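Protocadherin gamma-B3 (Homo sapiens, PDB 5K8R) probably mediates calcium-dependent cell adhesion through extracellular cadherin repeats, the first four of them in this chain, and may help establish and maintain specific neuronal connections in the brain. Local coordinates at residues Arg59-Thr71 against Ala127-Gln139. Residues are numbered along the deposited sequence; the frame is centred on the assembly and turned at random.
Sequences RIDREEICGKKST and AQDPDVGVNSLQQ. With CA (calcium ion), chain B; CA (calcium ion), chain D; CA (calcium ion), chain C.
The backbones come nearest at Glu63 and Pro130, CA to CA 6.3 Å, and at Lys68 and Val132, CA to CA 6.0 Å. The first pair starts from the short helix 62-65, the second from the type II' turn Cys66-Lys69 after it. Both meet the loop that runs from Asp129 to Val132. Lys68 reaches over with its chain bent at chi2 and chi3 (-64° and -62°). Its NZ donates to two backbone carbonyls, Asp131 O at 2.5 Å and Asp129 O, each nearly along the C=O axis. Val132 sets CG2 over the centre of one face of the Arg62 guanidinium, 3.5 Å from CZ. Val132 CG1 packs against the carbonyls of Lys68 and Lys69. Arg62 NH1 donates to Gly67 O at 2.7 Å, and Arg62 NH2 forms a salt bridge with Glu63 OE2, also at 2.7 Å. These bonds fix the rotation of the guanidinium, with one face turned to the valine. Replacing Arg62 with an alanine would probably leave Gly67 O and Glu63 OE2 without these donors and open a gap under Val132. Glu63 binds one calcium ion with both carboxylate oxygens, and Asp131 OD1 binds the same ion, the two carboxylate planes 74° apart. Glu63 OE1 bridges to a second calcium, which Asp61 OD1 also binds. Asp131 OD2 binds a third, joined by both Asp129 carboxylate oxygens and Asn135 O. Asp61 also caps the helix, accepting from Glu63 N. Glu9, Asp95, Asn97 and Asp98 help complete the three sites. Such a three-calcium linker, with ligands from both neighbours, is the hallmark of the junction between successive cadherin repeats, here the first and second.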
loop_
_atom_site.group_PDB
_atom_site.type_symbol
_atom_site.label_atom_id
_atom_site.label_comp_id
_atom_site.label_asym_id
_atom_site.label_seq_id
_atom_site.Cartn_x
_atom_site.Cartn_y
_atom_site.Cartn_z
ATOM N N ARG A 59 -17.342 0.914 -56.815
ATOM C CA ARG A 59 -16.180 0.690 -55.968
ATOM C C ARG A 59 -16.263 -0.675 -55.296
ATOM O O ARG A 59 -17.275 -1.014 -54.673
ATOM C CB ARG A 59 -16.066 1.791 -54.914
ATOM C CG ARG A 59 -14.937 1.572 -53.920
ATOM C CD ARG A 59 -14.717 2.798 -53.050
ATOM N NE ARG A 59 -13.621 2.604 -52.105
ATOM C CZ ARG A 59 -13.783 2.270 -50.829
ATOM N NH1 ARG A 59 -15.003 2.098 -50.335
ATOM N NH2 ARG A 59 -12.727 2.114 -50.043
ATOM N N ILE A 60 -15.195 -1.459 -55.426
ATOM C CA ILE A 60 -15.115 -2.773 -54.799
ATOM C C ILE A 60 -14.101 -2.715 -53.664
ATOM O O ILE A 60 -12.898 -2.899 -53.879
ATOM C CB ILE A 60 -14.749 -3.859 -55.826
ATOM C CG1 ILE A 60 -15.770 -3.874 -56.965
ATOM C CG2 ILE A 60 -14.675 -5.226 -55.161
ATOM C CD1 ILE A 60 -15.497 -4.924 -58.015
ATOM N N ASP A 61 -14.581 -2.445 -52.453
ATOM C CA ASP A 61 -13.730 -2.371 -51.270
ATOM C C ASP A 61 -13.743 -3.729 -50.577
ATOM O O ASP A 61 -14.770 -4.143 -50.029
ATOM C CB ASP A 61 -14.210 -1.266 -50.331
ATOM C CG ASP A 61 -13.439 -1.232 -49.024
ATOM O OD1 ASP A 61 -12.253 -1.624 -49.016
ATOM O OD2 ASP A 61 -14.023 -0.813 -48.003
ATOM N N ARG A 62 -12.601 -4.420 -50.597
ATOM C CA ARG A 62 -12.534 -5.753 -50.007
ATOM C C ARG A 62 -12.746 -5.716 -48.499
ATOM O O ARG A 62 -13.281 -6.672 -47.925
ATOM C CB ARG A 62 -11.192 -6.407 -50.334
ATOM C CG ARG A 62 -11.130 -7.887 -50.001
ATOM C CD ARG A 62 -9.744 -8.291 -49.535
ATOM N NE ARG A 62 -9.349 -7.551 -48.341
ATOM C CZ ARG A 62 -9.709 -7.881 -47.105
ATOM N NH1 ARG A 62 -10.476 -8.943 -46.896
ATOM N NH2 ARG A 62 -9.305 -7.149 -46.076
ATOM N N GLU A 63 -12.337 -4.628 -47.842
ATOM C CA GLU A 63 -12.519 -4.529 -46.396
ATOM C C GLU A 63 -13.996 -4.474 -46.027
ATOM O O GLU A 63 -14.416 -5.077 -45.033
ATOM C CB GLU A 63 -11.785 -3.302 -45.852
ATOM C CG GLU A 63 -10.302 -3.525 -45.600
ATOM C CD GLU A 63 -9.506 -3.706 -46.876
ATOM O OE1 GLU A 63 -9.698 -2.907 -47.816
ATOM O OE2 GLU A 63 -8.695 -4.654 -46.941
ATOM N N GLU A 64 -14.800 -3.760 -46.815
ATOM C CA GLU A 64 -16.223 -3.654 -46.520
ATOM C C GLU A 64 -16.993 -4.892 -46.965
ATOM O O GLU A 64 -18.036 -5.211 -46.384
ATOM C CB GLU A 64 -16.801 -2.403 -47.182
ATOM C CG GLU A 64 -18.226 -2.078 -46.772
ATOM C CD GLU A 64 -18.747 -0.816 -47.431
ATOM O OE1 GLU A 64 -18.026 -0.246 -48.277
ATOM O OE2 GLU A 64 -19.875 -0.394 -47.101
ATOM N N ILE A 65 -16.491 -5.605 -47.972
ATOM C CA ILE A 65 -17.204 -6.760 -48.507
ATOM C C ILE A 65 -16.906 -8.013 -47.694
ATOM O O ILE A 65 -17.823 -8.703 -47.234
ATOM C CB ILE A 65 -16.856 -6.957 -49.994
ATOM C CG1 ILE A 65 -17.351 -5.768 -50.820
ATOM C CG2 ILE A 65 -17.449 -8.255 -50.516
ATOM C CD1 ILE A 65 -16.869 -5.785 -52.254
ATOM N N CYS A 66 -15.623 -8.334 -47.505
ATOM C CA CYS A 66 -15.241 -9.566 -46.827
ATOM C C CYS A 66 -14.611 -9.359 -45.458
ATOM O O CYS A 66 -14.523 -10.323 -44.691
ATOM C CB CYS A 66 -14.272 -10.381 -47.698
ATOM S SG CYS A 66 -14.983 -11.000 -49.244
ATOM N N GLY A 67 -14.171 -8.149 -45.132
ATOM C CA GLY A 67 -13.618 -7.914 -43.806
ATOM C C GLY A 67 -12.288 -8.619 -43.626
ATOM O O GLY A 67 -11.363 -8.462 -44.430
ATOM N N LYS A 68 -12.185 -9.407 -42.559
ATOM C CA LYS A 68 -10.955 -10.110 -42.221
ATOM C C LYS A 68 -10.894 -11.517 -42.803
ATOM O O LYS A 68 -10.000 -12.286 -42.434
ATOM C CB LYS A 68 -10.782 -10.168 -40.701
ATOM C CG LYS A 68 -10.632 -8.808 -40.038
ATOM C CD LYS A 68 -9.358 -8.106 -40.488
ATOM C CE LYS A 68 -8.121 -8.900 -40.095
ATOM N NZ LYS A 68 -6.861 -8.178 -40.432
ATOM N N LYS A 69 -11.819 -11.873 -43.693
ATOM C CA LYS A 69 -11.790 -13.193 -44.307
ATOM C C LYS A 69 -10.546 -13.346 -45.174
ATOM O O LYS A 69 -10.128 -12.411 -45.861
ATOM C CB LYS A 69 -13.049 -13.420 -45.144
ATOM C CG LYS A 69 -14.332 -13.494 -44.332
ATOM C CD LYS A 69 -15.552 -13.609 -45.233
ATOM C CE LYS A 69 -16.839 -13.598 -44.423
ATOM N NZ LYS A 69 -18.050 -13.654 -45.290
ATOM N N SER A 70 -9.952 -14.540 -45.135
ATOM C CA SER A 70 -8.719 -14.774 -45.880
ATOM C C SER A 70 -8.945 -14.701 -47.384
ATOM O O SER A 70 -8.049 -14.283 -48.124
ATOM C CB SER A 70 -8.123 -16.127 -45.497
ATOM O OG SER A 70 -7.769 -16.156 -44.126
ATOM N N THR A 71 -10.132 -15.107 -47.823
ATOM C CA THR A 71 -10.481 -15.088 -49.237
ATOM C C THR A 71 -11.710 -14.216 -49.467
ATOM O O THR A 71 -12.587 -14.124 -48.610
ATOM C CB THR A 71 -10.759 -16.505 -49.771
ATOM O OG1 THR A 71 -10.832 -16.475 -51.202
ATOM C CG2 THR A 71 -12.070 -17.037 -49.212
ATOM N N ALA A 127 -1.577 -3.566 -32.491
ATOM C CA ALA A 127 -2.189 -2.728 -33.508
ATOM C C ALA A 127 -3.199 -3.532 -34.320
ATOM O O ALA A 127 -3.117 -4.758 -34.429
ATOM C CB ALA A 127 -1.125 -2.133 -34.429
ATOM N N GLN A 128 -4.167 -2.821 -34.893
ATOM C CA GLN A 128 -5.198 -3.428 -35.720
ATOM C C GLN A 128 -5.070 -2.937 -37.154
ATOM O O GLN A 128 -4.655 -1.802 -37.407
ATOM C CB GLN A 128 -6.601 -3.120 -35.183
ATOM C CG GLN A 128 -6.900 -3.766 -33.842
ATOM C CD GLN A 128 -8.347 -3.603 -33.428
ATOM O OE1 GLN A 128 -9.138 -2.971 -34.128
ATOM N NE2 GLN A 128 -8.704 -4.180 -32.286
ATOM N N ASP A 129 -5.434 -3.806 -38.093
ATOM C CA ASP A 129 -5.309 -3.521 -39.515
ATOM C C ASP A 129 -6.429 -4.223 -40.272
ATOM O O ASP A 129 -6.506 -5.460 -40.261
ATOM C CB ASP A 129 -3.939 -3.969 -40.027
ATOM C CG ASP A 129 -3.562 -3.323 -41.346
ATOM O OD1 ASP A 129 -4.408 -3.278 -42.262
ATOM O OD2 ASP A 129 -2.410 -2.856 -41.464
ATOM N N PRO A 130 -7.318 -3.479 -40.936
ATOM C CA PRO A 130 -8.443 -4.120 -41.634
ATOM C C PRO A 130 -8.036 -4.911 -42.866
ATOM O O PRO A 130 -8.887 -5.604 -43.438
ATOM C CB PRO A 130 -9.345 -2.938 -42.007
ATOM C CG PRO A 130 -8.426 -1.775 -42.076
ATOM C CD PRO A 130 -7.364 -2.010 -41.040
ATOM N N ASP A 131 -6.777 -4.835 -43.291
ATOM C CA ASP A 131 -6.309 -5.645 -44.404
ATOM C C ASP A 131 -6.150 -7.100 -43.960
ATOM O O ASP A 131 -6.409 -7.463 -42.809
ATOM C CB ASP A 131 -4.996 -5.089 -44.950
ATOM C CG ASP A 131 -5.147 -3.695 -45.531
ATOM O OD1 ASP A 131 -6.236 -3.382 -46.055
ATOM O OD2 ASP A 131 -4.174 -2.913 -45.466
ATOM N N VAL A 132 -5.719 -7.950 -44.892
ATOM C CA VAL A 132 -5.514 -9.367 -44.629
ATOM C C VAL A 132 -4.171 -9.789 -45.215
ATOM O O VAL A 132 -3.537 -9.053 -45.971
ATOM C CB VAL A 132 -6.650 -10.244 -45.196
ATOM C CG1 VAL A 132 -7.936 -10.016 -44.416
ATOM C CG2 VAL A 132 -6.858 -9.951 -46.672
ATOM N N GLY A 133 -3.747 -10.997 -44.851
ATOM C CA GLY A 133 -2.481 -11.508 -45.347
ATOM C C GLY A 133 -1.308 -10.723 -44.789
ATOM O O GLY A 133 -1.299 -10.311 -43.623
ATOM N N VAL A 134 -0.299 -10.510 -45.637
ATOM C CA VAL A 134 0.869 -9.742 -45.222
ATOM C C VAL A 134 0.547 -8.261 -45.079
ATOM O O VAL A 134 1.285 -7.534 -44.404
ATOM C CB VAL A 134 2.032 -9.948 -46.211
ATOM C CG1 VAL A 134 2.457 -11.407 -46.234
ATOM C CG2 VAL A 134 1.638 -9.481 -47.604
ATOM N N ASN A 135 -0.542 -7.792 -45.694
ATOM C CA ASN A 135 -0.902 -6.384 -45.596
ATOM C C ASN A 135 -1.356 -5.998 -44.194
ATOM O O ASN A 135 -1.388 -4.805 -43.874
ATOM C CB ASN A 135 -1.995 -6.049 -46.612
ATOM C CG ASN A 135 -1.571 -6.329 -48.039
ATOM O OD1 ASN A 135 -0.383 -6.319 -48.360
ATOM N ND2 ASN A 135 -2.545 -6.580 -48.907
ATOM N N SER A 136 -1.711 -6.973 -43.356
ATOM C CA SER A 136 -2.054 -6.719 -41.965
ATOM C C SER A 136 -1.060 -7.320 -40.984
ATOM O O SER A 136 -1.187 -7.082 -39.778
ATOM C CB SER A 136 -3.458 -7.255 -41.652
ATOM O OG SER A 136 -3.526 -8.654 -41.857
ATOM N N LEU A 137 -0.084 -8.090 -41.460
ATOM C CA LEU A 137 0.945 -8.641 -40.589
ATOM C C LEU A 137 1.828 -7.510 -40.079
ATOM O O LEU A 137 2.494 -6.829 -40.868
ATOM C CB LEU A 137 1.772 -9.679 -41.342
ATOM C CG LEU A 137 2.512 -10.720 -40.500
ATOM C CD1 LEU A 137 1.524 -11.585 -39.732
ATOM C CD2 LEU A 137 3.408 -11.578 -41.378
ATOM N N GLN A 138 1.834 -7.305 -38.767
ATOM C CA GLN A 138 2.465 -6.139 -38.168
ATOM C C GLN A 138 3.871 -6.452 -37.671
ATOM O O GLN A 138 4.217 -7.596 -37.366
ATOM C CB GLN A 138 1.615 -5.599 -37.015
ATOM C CG GLN A 138 0.214 -5.180 -37.423
ATOM C CD GLN A 138 0.215 -4.162 -38.547
ATOM O OE1 GLN A 138 1.062 -3.271 -38.594
ATOM N NE2 GLN A 138 -0.734 -4.297 -39.464
ATOM N N GLN A 139 4.681 -5.400 -37.595
ATOM C CA GLN A 139 6.024 -5.453 -37.035
ATOM C C GLN A 139 6.166 -4.271 -36.091
ATOM O O GLN A 139 5.969 -3.122 -36.501
ATOM C CB GLN A 139 7.089 -5.405 -38.134
ATOM C CG GLN A 139 8.453 -5.907 -37.702
ATOM C CD GLN A 139 8.612 -7.399 -37.902
ATOM O OE1 GLN A 139 9.375 -8.056 -37.193
ATOM N NE2 GLN A 139 7.896 -7.943 -38.879
HETATM CA CA CA B . -2.290 -2.583 -43.834
HETATM CA CA CA D . -7.032 -3.666 -48.369
HETATM CA CA CA C . -9.934 -1.200 -49.544
#